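Local coordinates for ancestral D-type dye decolorizing peroxidase (Geotrichum candidum, PDB 7ANV), which binds haem and, as a dye-decolorizing peroxidase, probably uses hydrogen peroxide to oxidise dyes and related aromatic substrates, at residues A[155-158]-A[159-162]; A[325-328]-A[329-332]; A[183-186]-A[187-191]; A[377-380]-A[381-385]; A[212-215]-A[216-219]. All blocks are in the same frame, centred on the assembly; numbering follows the deposited sequence.

Interaction 1 of 5, residues A[155-158]-A[159-162]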
loop_
_atom_site.group_PDB
_atom_site.type_symbol
_atom_site.label_atom_id
_atom_site.label_comp_id
_atom_site.label_asym_id
_atom_site.label_seq_id
_atom_site.Cartn_x
_atom_site.Cartn_y
_atom_site.Cartn_z
ATOM N N ASP A 155 -22.032 -6.153 -4.063
ATOM C CA ASP A 155 -23.277 -5.512 -3.552
ATOM C C ASP A 155 -24.139 -6.556 -2.857
ATOM O O ASP A 155 -24.711 -6.254 -1.804
ATOM C CB ASP A 155 -24.015 -4.808 -4.689
ATOM C CG ASP A 155 -23.289 -3.581 -5.203
ATOM O OD1 ASP A 155 -22.268 -3.191 -4.568
ATOM O OD2 ASP A 155 -23.764 -3.008 -6.240
ATOM N N LYS A 156 -24.237 -7.744 -3.444
ATOM C CA LYS A 156 -25.043 -8.842 -2.884
ATOM C C LYS A 156 -24.444 -9.231 -1.544
ATOM O O LYS A 156 -25.191 -9.404 -0.554
ATOM C CB LYS A 156 -25.053 -10.010 -3.867
ATOM C CG LYS A 156 -25.819 -11.200 -3.326
ATOM C CD LYS A 156 -26.037 -12.245 -4.377
ATOM C CE LYS A 156 -27.172 -13.170 -4.020
ATOM N NZ LYS A 156 -27.441 -14.096 -5.150
ATOM N N LYS A 157 -23.114 -9.385 -1.494
ATOM C CA LYS A 157 -22.460 -9.805 -0.240
ATOM C C LYS A 157 -22.623 -8.701 0.830
ATOM O O LYS A 157 -22.832 -9.008 2.030
ATOM C CB LYS A 157 -21.003 -10.131 -0.534
ATOM C CG LYS A 157 -20.206 -10.652 0.635
ATOM C CD LYS A 157 -20.712 -11.911 1.260
ATOM C CE LYS A 157 -20.777 -13.112 0.339
ATOM N NZ LYS A 157 -21.165 -14.327 1.101
ATOM N N LEU A 158 -22.465 -7.445 0.447
ATOM C CA LEU A 158 -22.687 -6.313 1.376
ATOM C C LEU A 158 -24.118 -6.335 1.932
ATOM O O LEU A 158 -24.283 -6.013 3.102
ATOM C CB LEU A 158 -22.433 -5.005 0.646
ATOM C CG LEU A 158 -20.979 -4.617 0.551
ATOM C CD1 LEU A 158 -20.814 -3.495 -0.479
ATOM C CD2 LEU A 158 -20.450 -4.236 1.928
ATOM N N GLN A 159 -25.150 -6.642 1.138
ATOM C CA GLN A 159 -26.537 -6.692 1.677
ATOM C C GLN A 159 -26.602 -7.791 2.744
ATOM O O GLN A 159 -27.318 -7.631 3.725
ATOM C CB GLN A 159 -27.549 -6.945 0.568
ATOM C CG GLN A 159 -27.780 -5.730 -0.312
ATOM C CD GLN A 159 -28.293 -4.580 0.530
ATOM O OE1 GLN A 159 -29.213 -4.715 1.348
ATOM N NE2 GLN A 159 -27.623 -3.451 0.394
ATOM N N GLU A 160 -25.933 -8.912 2.524
ATOM C CA GLU A 160 -25.936 -10.037 3.491
ATOM C C GLU A 160 -25.251 -9.584 4.791
ATOM O O GLU A 160 -25.797 -9.832 5.902
ATOM C CB GLU A 160 -25.261 -11.252 2.842
ATOM C CG GLU A 160 -25.144 -12.420 3.774
ATOM C CD GLU A 160 -24.415 -13.602 3.156
ATOM O OE1 GLU A 160 -23.757 -13.414 2.121
ATOM O OE2 GLU A 160 -24.481 -14.682 3.757
ATOM N N ILE A 161 -24.098 -8.936 4.675
ATOM C CA ILE A 161 -23.314 -8.449 5.850
ATOM C C ILE A 161 -24.114 -7.366 6.572
ATOM O O ILE A 161 -24.195 -7.433 7.797
ATOM C CB ILE A 161 -21.914 -7.949 5.441
ATOM C CG1 ILE A 161 -21.080 -9.090 4.861
ATOM C CG2 ILE A 161 -21.226 -7.277 6.615
ATOM C CD1 ILE A 161 -19.894 -8.608 4.061
ATOM N N GLU A 162 -24.722 -6.436 5.835
ATOM C CA GLU A 162 -25.611 -5.450 6.486
ATOM C C GLU A 162 -26.711 -6.177 7.288
ATOM O O GLU A 162 -26.985 -5.774 8.449
ATOM C CB GLU A 162 -26.211 -4.537 5.434
ATOM C CG GLU A 162 -25.251 -3.503 4.944
ATOM C CD GLU A 162 -25.846 -2.438 4.032
ATOM O OE1 GLU A 162 -27.085 -2.245 4.017
ATOM O OE2 GLU A 162 -25.043 -1.722 3.419
HETATM O O HOH W 1 -25.308 -3.516 -1.321
#

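Interaction 2 of 5, residues A[325-328]-A[329-332]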
loop_
_atom_site.group_PDB
_atom_site.type_symbol
_atom_site.label_atom_id
_atom_site.label_comp_id
_atom_site.label_asym_id
_atom_site.label_seq_id
_atom_site.Cartn_x
_atom_site.Cartn_y
_atom_site.Cartn_z
ATOM N N HIS A 325 24.852 -3.037 -9.223
ATOM C CA HIS A 325 25.851 -2.895 -10.332
ATOM C C HIS A 325 25.456 -1.724 -11.223
ATOM O O HIS A 325 24.865 -1.952 -12.283
ATOM C CB HIS A 325 25.955 -4.189 -11.182
ATOM C CG HIS A 325 26.926 -5.208 -10.680
ATOM N ND1 HIS A 325 26.563 -6.221 -9.783
ATOM C CD2 HIS A 325 28.235 -5.412 -10.953
ATOM C CE1 HIS A 325 27.612 -6.983 -9.518
ATOM N NE2 HIS A 325 28.645 -6.513 -10.228
ATOM N N PRO A 326 25.708 -0.449 -10.834
ATOM C CA PRO A 326 26.535 -0.088 -9.673
ATOM C C PRO A 326 25.801 -0.176 -8.324
ATOM O O PRO A 326 24.559 -0.086 -8.301
ATOM C CB PRO A 326 26.889 1.383 -9.958
ATOM C CG PRO A 326 25.714 1.938 -10.772
ATOM C CD PRO A 326 25.148 0.741 -11.510
ATOM N N PHE A 327 26.568 -0.297 -7.234
ATOM C CA PHE A 327 26.091 -0.240 -5.820
ATOM C C PHE A 327 26.015 1.223 -5.365
ATOM O O PHE A 327 26.698 2.104 -5.966
ATOM C CB PHE A 327 27.040 -0.941 -4.847
ATOM C CG PHE A 327 27.079 -2.448 -4.822
ATOM C CD1 PHE A 327 27.972 -3.155 -5.618
ATOM C CD2 PHE A 327 26.327 -3.154 -3.884
ATOM C CE1 PHE A 327 28.046 -4.542 -5.543
ATOM C CE2 PHE A 327 26.405 -4.537 -3.804
ATOM C CZ PHE A 327 27.264 -5.228 -4.635
ATOM N N ALA A 328 25.283 1.483 -4.272
ATOM C CA ALA A 328 24.963 2.849 -3.778
ATOM C C ALA A 328 26.220 3.706 -3.572
ATOM O O ALA A 328 26.231 4.858 -3.969
ATOM C CB ALA A 328 24.178 2.769 -2.479
ATOM N N ASP A 329 27.276 3.133 -3.011
ATOM C CA ASP A 329 28.488 3.870 -2.554
ATOM C C ASP A 329 29.390 4.307 -3.728
ATOM O O ASP A 329 30.355 5.049 -3.466
ATOM C CB ASP A 329 29.229 3.036 -1.494
ATOM C CG ASP A 329 29.751 1.651 -1.924
ATOM O OD1 ASP A 329 29.541 1.234 -3.094
ATOM O OD2 ASP A 329 30.388 0.977 -1.079
ATOM N N GLU A 330 29.095 3.952 -4.975
ATOM C CA GLU A 330 30.028 4.256 -6.104
ATOM C C GLU A 330 29.731 5.669 -6.619
ATOM O O GLU A 330 28.578 6.141 -6.539
ATOM C CB GLU A 330 29.912 3.225 -7.229
ATOM C CG GLU A 330 30.034 1.779 -6.781
ATOM C CD GLU A 330 30.078 0.784 -7.931
ATOM O OE1 GLU A 330 30.989 0.921 -8.776
ATOM O OE2 GLU A 330 29.251 -0.129 -7.977
ATOM N N GLN A 331 30.747 6.352 -7.136
ATOM C CA GLN A 331 30.540 7.656 -7.809
ATOM C C GLN A 331 29.587 7.415 -8.982
ATOM O O GLN A 331 29.707 6.376 -9.627
ATOM C CB GLN A 331 31.865 8.223 -8.325
ATOM C CG GLN A 331 31.779 9.666 -8.829
ATOM C CD GLN A 331 33.001 10.060 -9.640
ATOM O OE1 GLN A 331 34.122 10.084 -9.151
ATOM N NE2 GLN A 331 32.807 10.310 -10.933
ATOM N N ASP A 332 28.672 8.347 -9.243
ATOM C CA ASP A 332 27.652 8.249 -10.320
ATOM C C ASP A 332 26.793 6.978 -10.166
ATOM O O ASP A 332 26.329 6.416 -11.186
ATOM C CB ASP A 332 28.317 8.338 -11.695
ATOM C CG ASP A 332 29.307 9.476 -11.814
ATOM O OD1 ASP A 332 28.912 10.634 -11.512
ATOM O OD2 ASP A 332 30.460 9.212 -12.189
#

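Interaction 3 of 5, residues A[183-186]-A[187-191]. With SO4 (sulfate ion), chain J.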
loop_
_atom_site.group_PDB
_atom_site.type_symbol
_atom_site.label_atom_id
_atom_site.label_comp_id
_atom_site.label_asym_id
_atom_site.label_seq_id
_atom_site.Cartn_x
_atom_site.Cartn_y
_atom_site.Cartn_z
ATOM N N ASP A 183 -11.868 -0.039 -7.883
ATOM C CA ASP A 183 -12.090 -0.731 -9.160
ATOM C C ASP A 183 -10.745 -0.853 -9.857
ATOM O O ASP A 183 -10.047 0.182 -10.006
ATOM C CB ASP A 183 -13.043 0.089 -10.034
ATOM C CG ASP A 183 -14.457 0.059 -9.491
ATOM O OD1 ASP A 183 -15.073 -1.001 -9.601
ATOM O OD2 ASP A 183 -14.908 1.104 -8.909
ATOM N N VAL A 184 -10.400 -2.058 -10.261
ATOM C CA VAL A 184 -9.222 -2.294 -11.131
ATOM C C VAL A 184 -9.498 -1.539 -12.424
ATOM O O VAL A 184 -10.670 -1.413 -12.870
ATOM C CB VAL A 184 -8.967 -3.803 -11.310
ATOM C CG1 VAL A 184 -7.897 -4.111 -12.309
ATOM C CG2 VAL A 184 -8.619 -4.447 -9.984
ATOM N N ARG A 185 -8.432 -1.042 -13.052
ATOM C CA ARG A 185 -8.569 -0.173 -14.243
ATOM C C ARG A 185 -8.877 -1.042 -15.445
ATOM O O ARG A 185 -8.599 -2.231 -15.425
ATOM C CB ARG A 185 -7.312 0.688 -14.413
ATOM C CG ARG A 185 -7.156 1.724 -13.304
ATOM C CD ARG A 185 -6.064 2.765 -13.450
ATOM N NE ARG A 185 -6.179 3.420 -14.737
ATOM C CZ ARG A 185 -5.276 3.459 -15.686
ATOM N NH1 ARG A 185 -4.018 3.080 -15.476
ATOM N NH2 ARG A 185 -5.629 3.970 -16.847
ATOM N N PRO A 186 -9.496 -0.471 -16.501
ATOM C CA PRO A 186 -10.001 -1.279 -17.608
ATOM C C PRO A 186 -8.962 -1.691 -18.655
ATOM O O PRO A 186 -7.893 -1.056 -18.803
ATOM C CB PRO A 186 -11.080 -0.383 -18.241
ATOM C CG PRO A 186 -10.594 1.027 -17.962
ATOM C CD PRO A 186 -9.917 0.934 -16.601
ATOM N N GLY A 187 -9.282 -2.787 -19.351
ATOM C CA GLY A 187 -8.548 -3.241 -20.547
ATOM C C GLY A 187 -7.074 -3.472 -20.266
ATOM O O GLY A 187 -6.759 -4.095 -19.240
ATOM N N ASP A 188 -6.205 -2.960 -21.128
ATOM C CA ASP A 188 -4.737 -3.148 -21.020
ATOM C C ASP A 188 -4.167 -2.417 -19.801
ATOM O O ASP A 188 -2.955 -2.584 -19.595
ATOM C CB ASP A 188 -4.037 -2.685 -22.292
ATOM C CG ASP A 188 -4.353 -3.622 -23.437
ATOM O OD1 ASP A 188 -4.775 -4.766 -23.133
ATOM O OD2 ASP A 188 -4.217 -3.204 -24.614
ATOM N N GLU A 189 -4.955 -1.615 -19.062
ATOM C CA GLU A 189 -4.484 -0.941 -17.807
ATOM C C GLU A 189 -4.905 -1.732 -16.569
ATOM O O GLU A 189 -4.644 -1.285 -15.458
ATOM C CB GLU A 189 -4.922 0.516 -17.751
ATOM C CG GLU A 189 -4.276 1.382 -18.832
ATOM C CD GLU A 189 -2.797 1.679 -18.595
ATOM O OE1 GLU A 189 -2.382 1.871 -17.431
ATOM O OE2 GLU A 189 -2.035 1.685 -19.598
ATOM N N LYS A 190 -5.458 -2.931 -16.745
ATOM C CA LYS A 190 -5.803 -3.817 -15.606
ATOM C C LYS A 190 -4.521 -4.104 -14.819
ATOM O O LYS A 190 -3.513 -4.503 -15.409
ATOM C CB LYS A 190 -6.492 -5.095 -16.106
ATOM C CG LYS A 190 -6.529 -6.202 -15.063
ATOM C CD LYS A 190 -7.606 -7.264 -15.286
ATOM C CE LYS A 190 -7.707 -8.189 -14.091
ATOM N NZ LYS A 190 -9.098 -8.660 -13.877
ATOM N N GLY A 191 -4.548 -3.912 -13.511
ATOM C CA GLY A 191 -3.390 -4.103 -12.622
ATOM C C GLY A 191 -2.428 -2.922 -12.630
ATOM O O GLY A 191 -1.468 -2.965 -11.895
HETATM S S SO4 J . -11.995 -4.847 -19.116
HETATM O O1 SO4 J . -11.710 -5.011 -20.521
HETATM O O2 SO4 J . -10.763 -4.753 -18.381
HETATM O O3 SO4 J . -12.765 -3.647 -18.922
HETATM O O4 SO4 J . -12.739 -5.982 -18.643
HETATM O O HOH W 2 -5.787 -1.592 -12.030
#

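Interaction 4 of 5, residues A[377-380]-A[381-385]. With SO4 (sulfate ion), chain G.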
loop_
_atom_site.group_PDB
_atom_site.type_symbol
_atom_site.label_atom_id
_atom_site.label_comp_id
_atom_site.label_asym_id
_atom_site.label_seq_id
_atom_site.Cartn_x
_atom_site.Cartn_y
_atom_site.Cartn_z
ATOM N N THR A 377 -10.906 11.867 -18.074
ATOM C CA THR A 377 -11.838 12.217 -19.170
ATOM C C THR A 377 -11.066 12.984 -20.246
ATOM O O THR A 377 -9.966 13.486 -19.988
ATOM C CB THR A 377 -12.994 13.058 -18.644
ATOM O OG1 THR A 377 -12.390 14.315 -18.334
ATOM C CG2 THR A 377 -13.698 12.438 -17.452
ATOM N N PRO A 378 -11.580 13.037 -21.500
ATOM C CA PRO A 378 -10.970 13.889 -22.518
ATOM C C PRO A 378 -10.726 15.320 -21.991
ATOM O O PRO A 378 -9.634 15.851 -22.225
ATOM C CB PRO A 378 -11.964 13.807 -23.674
ATOM C CG PRO A 378 -12.574 12.435 -23.524
ATOM C CD PRO A 378 -12.683 12.219 -22.022
ATOM N N GLU A 379 -11.698 15.923 -21.290
ATOM C CA GLU A 379 -11.526 17.326 -20.826
ATOM C C GLU A 379 -10.353 17.432 -19.856
ATOM O O GLU A 379 -9.576 18.396 -19.977
ATOM C CB GLU A 379 -12.758 17.930 -20.158
ATOM C CG GLU A 379 -12.542 19.404 -19.784
ATOM C CD GLU A 379 -12.141 20.392 -20.886
ATOM O OE1 GLU A 379 -12.359 20.112 -22.109
ATOM O OE2 GLU A 379 -11.613 21.486 -20.521
ATOM N N GLU A 380 -10.258 16.509 -18.898
ATOM C CA GLU A 380 -9.139 16.508 -17.922
ATOM C C GLU A 380 -7.832 16.381 -18.701
ATOM O O GLU A 380 -6.857 17.104 -18.372
ATOM C CB GLU A 380 -9.273 15.349 -16.930
ATOM C CG GLU A 380 -10.316 15.595 -15.865
ATOM C CD GLU A 380 -10.523 14.407 -14.939
ATOM O OE1 GLU A 380 -10.882 13.297 -15.431
ATOM O OE2 GLU A 380 -10.337 14.593 -13.736
ATOM N N LYS A 381 -7.795 15.436 -19.643
ATOM C CA LYS A 381 -6.557 15.121 -20.395
ATOM C C LYS A 381 -6.126 16.373 -21.164
ATOM O O LYS A 381 -4.952 16.766 -21.057
ATOM C CB LYS A 381 -6.807 13.939 -21.331
ATOM C CG LYS A 381 -5.600 13.509 -22.146
ATOM C CD LYS A 381 -5.897 12.420 -23.146
ATOM C CE LYS A 381 -4.625 12.086 -23.905
ATOM N NZ LYS A 381 -4.865 11.198 -25.066
ATOM N N GLU A 382 -7.044 16.964 -21.921
ATOM C CA GLU A 382 -6.704 18.045 -22.884
ATOM C C GLU A 382 -6.428 19.338 -22.117
ATOM O O GLU A 382 -5.510 20.070 -22.546
ATOM C CB GLU A 382 -7.794 18.193 -23.938
ATOM C CG GLU A 382 -8.008 16.946 -24.785
ATOM C CD GLU A 382 -6.813 16.450 -25.594
ATOM O OE1 GLU A 382 -5.827 17.184 -25.726
ATOM O OE2 GLU A 382 -6.886 15.309 -26.114
ATOM N N SER A 383 -7.160 19.598 -21.026
ATOM C CA SER A 383 -7.019 20.806 -20.169
ATOM C C SER A 383 -5.818 20.654 -19.225
ATOM O O SER A 383 -5.343 21.692 -18.716
ATOM C CB SER A 383 -8.303 21.106 -19.418
ATOM O OG SER A 383 -8.459 20.248 -18.287
ATOM N N LYS A 384 -5.354 19.418 -19.007
ATOM C CA LYS A 384 -4.237 19.049 -18.100
ATOM C C LYS A 384 -4.614 19.362 -16.656
ATOM O O LYS A 384 -3.734 19.741 -15.862
ATOM C CB LYS A 384 -2.936 19.767 -18.494
ATOM C CG LYS A 384 -2.544 19.614 -19.950
ATOM C CD LYS A 384 -1.190 20.217 -20.222
ATOM C CE LYS A 384 -0.837 20.271 -21.690
ATOM N NZ LYS A 384 -0.665 18.921 -22.282
ATOM N N LYS A 385 -5.877 19.196 -16.287
ATOM C CA LYS A 385 -6.308 19.532 -14.918
ATOM C C LYS A 385 -7.280 18.455 -14.423
ATOM O O LYS A 385 -8.206 18.101 -15.195
ATOM C CB LYS A 385 -6.939 20.930 -14.898
ATOM C CG LYS A 385 -7.474 21.314 -13.526
ATOM C CD LYS A 385 -8.146 22.681 -13.432
ATOM C CE LYS A 385 -8.800 22.877 -12.075
ATOM N NZ LYS A 385 -9.154 24.298 -11.833
HETATM S S SO4 G . -15.431 16.280 -17.498
HETATM O O1 SO4 G . -14.098 15.953 -17.025
HETATM O O2 SO4 G . -15.723 15.511 -18.683
HETATM O O3 SO4 G . -16.409 15.956 -16.476
HETATM O O4 SO4 G . -15.479 17.696 -17.783
#

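Interaction 5 of 5, residues A[212-215]-A[216-219]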
loop_
_atom_site.group_PDB
_atom_site.type_symbol
_atom_site.label_atom_id
_atom_site.label_comp_id
_atom_site.label_asym_id
_atom_site.label_seq_id
_atom_site.Cartn_x
_atom_site.Cartn_y
_atom_site.Cartn_z
ATOM N N ASN A 212 8.263 -20.771 -2.864
ATOM C CA ASN A 212 9.006 -20.755 -4.139
ATOM C C ASN A 212 9.206 -19.304 -4.553
ATOM O O ASN A 212 8.613 -18.820 -5.521
ATOM C CB ASN A 212 8.291 -21.618 -5.166
ATOM C CG ASN A 212 9.062 -21.830 -6.454
ATOM O OD1 ASN A 212 10.177 -21.330 -6.674
ATOM N ND2 ASN A 212 8.497 -22.647 -7.312
ATOM N N PRO A 213 10.062 -18.574 -3.825
ATOM C CA PRO A 213 10.273 -17.161 -4.114
ATOM C C PRO A 213 10.829 -16.986 -5.521
ATOM O O PRO A 213 11.651 -17.808 -5.956
ATOM C CB PRO A 213 11.299 -16.732 -3.055
ATOM C CG PRO A 213 11.140 -17.766 -1.956
ATOM C CD PRO A 213 10.865 -19.056 -2.693
ATOM N N ASN A 214 10.391 -15.924 -6.198
ATOM C CA ASN A 214 10.989 -15.537 -7.494
ATOM C C ASN A 214 12.437 -15.073 -7.318
ATOM O O ASN A 214 12.848 -14.600 -6.253
ATOM C CB ASN A 214 10.125 -14.475 -8.166
ATOM C CG ASN A 214 8.700 -14.924 -8.359
ATOM O OD1 ASN A 214 8.422 -16.034 -8.864
ATOM N ND2 ASN A 214 7.777 -14.075 -7.960
ATOM N N PRO A 215 13.251 -15.080 -8.392
ATOM C CA PRO A 215 14.580 -14.472 -8.345
ATOM C C PRO A 215 14.481 -13.001 -7.973
ATOM O O PRO A 215 13.685 -12.261 -8.559
ATOM C CB PRO A 215 15.105 -14.695 -9.771
ATOM C CG PRO A 215 14.407 -15.970 -10.186
ATOM C CD PRO A 215 13.007 -15.773 -9.666
ATOM N N GLY A 216 15.209 -12.623 -6.930
ATOM C CA GLY A 216 15.162 -11.265 -6.389
ATOM C C GLY A 216 14.126 -11.036 -5.308
ATOM O O GLY A 216 14.144 -9.924 -4.736
ATOM N N GLN A 217 13.207 -11.981 -5.083
ATOM C CA GLN A 217 12.129 -11.840 -4.074
ATOM C C GLN A 217 12.668 -12.320 -2.718
ATOM O O GLN A 217 12.895 -13.522 -2.539
ATOM C CB GLN A 217 10.879 -12.610 -4.512
ATOM C CG GLN A 217 9.658 -12.315 -3.653
ATOM C CD GLN A 217 8.498 -13.234 -3.959
ATOM O OE1 GLN A 217 8.621 -14.309 -4.596
ATOM N NE2 GLN A 217 7.337 -12.822 -3.501
ATOM N N ALA A 218 12.958 -11.402 -1.817
ATOM C CA ALA A 218 13.547 -11.729 -0.498
ATOM C C ALA A 218 12.516 -12.414 0.392
ATOM O O ALA A 218 11.353 -11.983 0.454
ATOM C CB ALA A 218 14.070 -10.470 0.142
ATOM N N PRO A 219 12.917 -13.497 1.087
ATOM C CA PRO A 219 12.052 -14.190 2.029
ATOM C C PRO A 219 12.097 -13.407 3.346
ATOM O O PRO A 219 13.127 -12.783 3.639
ATOM C CB PRO A 219 12.654 -15.599 2.166
ATOM C CG PRO A 219 13.884 -15.604 1.287
ATOM C CD PRO A 219 14.230 -14.162 0.981
HETATM O O HOH W 3 6.764 -16.256 -4.869
HETATM O O HOH W 4 14.540 -15.512 -3.793
#

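Interaction 1 of 5, residues A[155-158]-A[159-162]
Asp155 starts this stretch of helix by passing its carbonyl to Gln159: Gln159 N donates to Asp155 O at 3.0 Å. The same oxygen takes a second donor, a water that is held in turn by Gln159 NE2, because the Gln159 chain bends at chi2 and brings its amide back over the preceding turn. Lys156 adds the next backbone bond, to Glu160 N. Lys157 carries the main side-chain contact. Its CG lies anti to the backbone N (chi1 -177°), and bends at chi2 and chi3 swing the chain round toward Glu160, so that the two side chains run next to each other and point the same way. Lys157 NZ closes a salt bridge to Glu160 OE1 at 2.9 Å, meeting the syn side of that oxygen, 25° out of the carboxylate plane. Lower on the same chain, Lys157 CG rests 4.0 Å from Ile161 CD1, an apolar touch beneath the ion pair. Cut back to an alanine, Lys157 would probably leave the Glu160 carboxylate without its charged mate and Ile161 CD1 without this neighbour. Leu158 O then accepts from Glu162 N at 2.8 Å, while the Leu158 side chain turns to Val146 and Thr22. With Ile161 on Ile144, Val146 and Val80, this is a typical amphipathic helix, an i to i+3 salt bridge on its outer flank and its apolar side laid on the antiparallel sheet of a ferredoxin-like DyP domain.

Interaction 2 of 5, residues A[325-328]-A[329-332]
Glu330 folds back across the turn so that its carboxylate meets the backbone of Phe327 and the flank of Pro326. Phe327 N donates to Glu330 OE2 at 2.8 Å, with an N-H...O angle of 159°, and it comes in on the anti side of that oxygen, somewhat out of the carboxylate plane. The same Glu330 OE2 lies at the edge of the Phe327 ring, 4.0 Å from Phe327 CD1, and the ring and carboxylate planes are turned 41° apart. Glu330 OE2 also touches Pro326 CB at 3.4 Å. Glu330 CG sits beside its own backbone N (chi1 -52°) and the chain is extended beyond it, which carries the acid back along the residues that lead into the turn. Backbone closure comes from Glu330 N to Phe327 O at 3.2 Å, the bond of a type I beta turn; the donor stands above the carbonyl plane. With an alanine here Phe327 N would probably lose this partner and the turn would be less firmly pinned. The turn lies on the surface in the long connection between helices 309-312 and 342-346. Ala328 packs its side chain onto Phe339, Asp351 and Ser421, and Ser333 OG bonds to its carbonyl.

Interaction 3 of 5, residues A[183-186]-A[187-191]
Arg185 and Glu189 run next to each other, pointing the same way, and meet through a salt bridge. Arg185 NH1 donates to Glu189 OE1 at 2.8 Å, a bent bond with an N-H...O angle of 138°, arriving on the anti side of the oxygen. The guanidinium and carboxylate planes are 35° apart, so the two groups do not pair flat. Glu189 CB packs over one face of the guanidinium near its rim, 3.6 Å from Arg185 CZ. Bends at chi2 in Glu189 (-73°) and at chi3 in Arg185 bring the charged ends together. Beside them Val184 CG1 rests on Lys190 CG at 3.7 Å.

Behind this pair the backbone makes a tight bend. Glu189 N bonds to Pro186 O at 3.0 Å, and Lys190 N to Gly187 O, around the short 3-10 segment 188-189. Gly187 and Gly191 both take positive phi, a conformation that favours glycine, and Gly187 N donates to a sulfate oxygen, O2, at 2.6 Å. A water accepts from Arg185 N and, weakly, from Gly191 N. Farther out, Arg185 NH2 forms a salt bridge to Glu375, tying this loop to the one before helix 378-383, and NH1 also reaches the carbonyl of Glu193, bracing the loop on its own continuation.

Held by Glu189, Glu375 and the carbonyl of Glu193, the guanidinium is likely to keep its positive charge and a fixed rotation.

Interaction 4 of 5, residues A[377-380]-A[381-385]
Glu379 O is gripped twice by one residue, Ser383, whose backbone and hydroxyl approach it from opposite faces of the carbonyl plane. Ser383 OG donates at 2.7 Å to Glu379 O, while Ser383 N makes the regular helical bond to it. The hydroxyl can do this because OG lies between the backbone N and the carbonyl carbon (chi1 78°), which turns it back toward the preceding turn. Glu379 bends at chi2 and brings its OE2 to within 3.5 Å of Ser383 CB.

The short helix 378-383 is closed at both ends. At the start Thr377 and Glu380 form a capping box: Glu380 N donates to Thr377 OG1 at 3.1 Å, and Thr377 N donates in return to Glu380 OE1, on the anti lone pair of that oxygen, with an N-H...O angle of 168°. At the finish Lys384, with positive phi, is the C-prime residue of a Schellman motif. Here Lys385 N reaches Glu380 O at 3.1 Å, in the carbonyl plane and on a lone pair; the companion bond from Lys384 N to Lys381 O is weak.

Glu380 therefore serves both ends, its side chain at the cap and its carbonyl at the stop. The buried carboxylate has more partners beyond the helix: a salt bridge to Arg390 and the backbone N-H groups of Lys387 and His388. Such company would probably favour the ionised form. A sulfate takes the hydroxyl of Thr377 at 2.7 Å from OG1 to O1; the Thr377 hydroxyl at the helix start and His388 NE2 from the following loop together hold this anion by hydrogen bonds.

Interaction 5 of 5, residues A[212-215]-A[216-219]
Asn214 and Gln217 clasp each other through two bonds, and these make the close part of the turn. Asn214 N donates to Gln217 OE1 at 2.9 Å, in the carbonyl plane of the amide and with an N-H...O angle of 160°. In the other direction Gln217 N donates to Asn214 O at 2.9 Å, closing a type II beta turn, here with the donor above the carbonyl plane. Gln217 CG stands anti to its backbone N (chi1 -170°) and the chain is extended beyond it, which lays the amide back toward the residues leading into the turn. The two side-chain amides are almost parallel, 10° apart. Gln217 OE1 also comes within 3.3 Å of Pro213 CA, so the oxygen nestles against the backbone of the incoming residues.

At the tip the packing gives way to solvent. Gly216 is exposed, and its backbone angles would jam a side chain against the carbonyl oxygen of Pro215, which calls for glycine. Two waters sit along the flanks of the turn: one donates to Gln217 OE1 at 2.7 Å and to Asn212 O, the other links Asn214 O with Gln217 O.

The Gln217 side chain, about 8 Å from the haem at nearest approach, touches Ala205 of strand 205-206, and its NE2 donates to the carbonyl of Gln203. Both ends of the amide are thus used, OE1 accepting from backbone and water and NE2 donating to backbone, which fixes which way round the amide is turned.

In the fold
All five contacts are local and lie at the surface, but they serve different elements. Interaction 1 is the middle of a long helix lying on the N-terminal sheet, and interaction 4 is a short helix with both ends capped; the other three are loop bends. Charge pairs across the segments occur in interactions 1 and 3, whereas interactions 2 and 5 share a plan in which a long side chain, acid in one and amide in the other, turns back to a backbone N-H across a beta turn. Interactions 3 and 4, with centres about 20 Å apart, each bind a sulfate. Interactions 1 and 2 lie on opposite sides of the chain's centre, about 54 Å apart between centres.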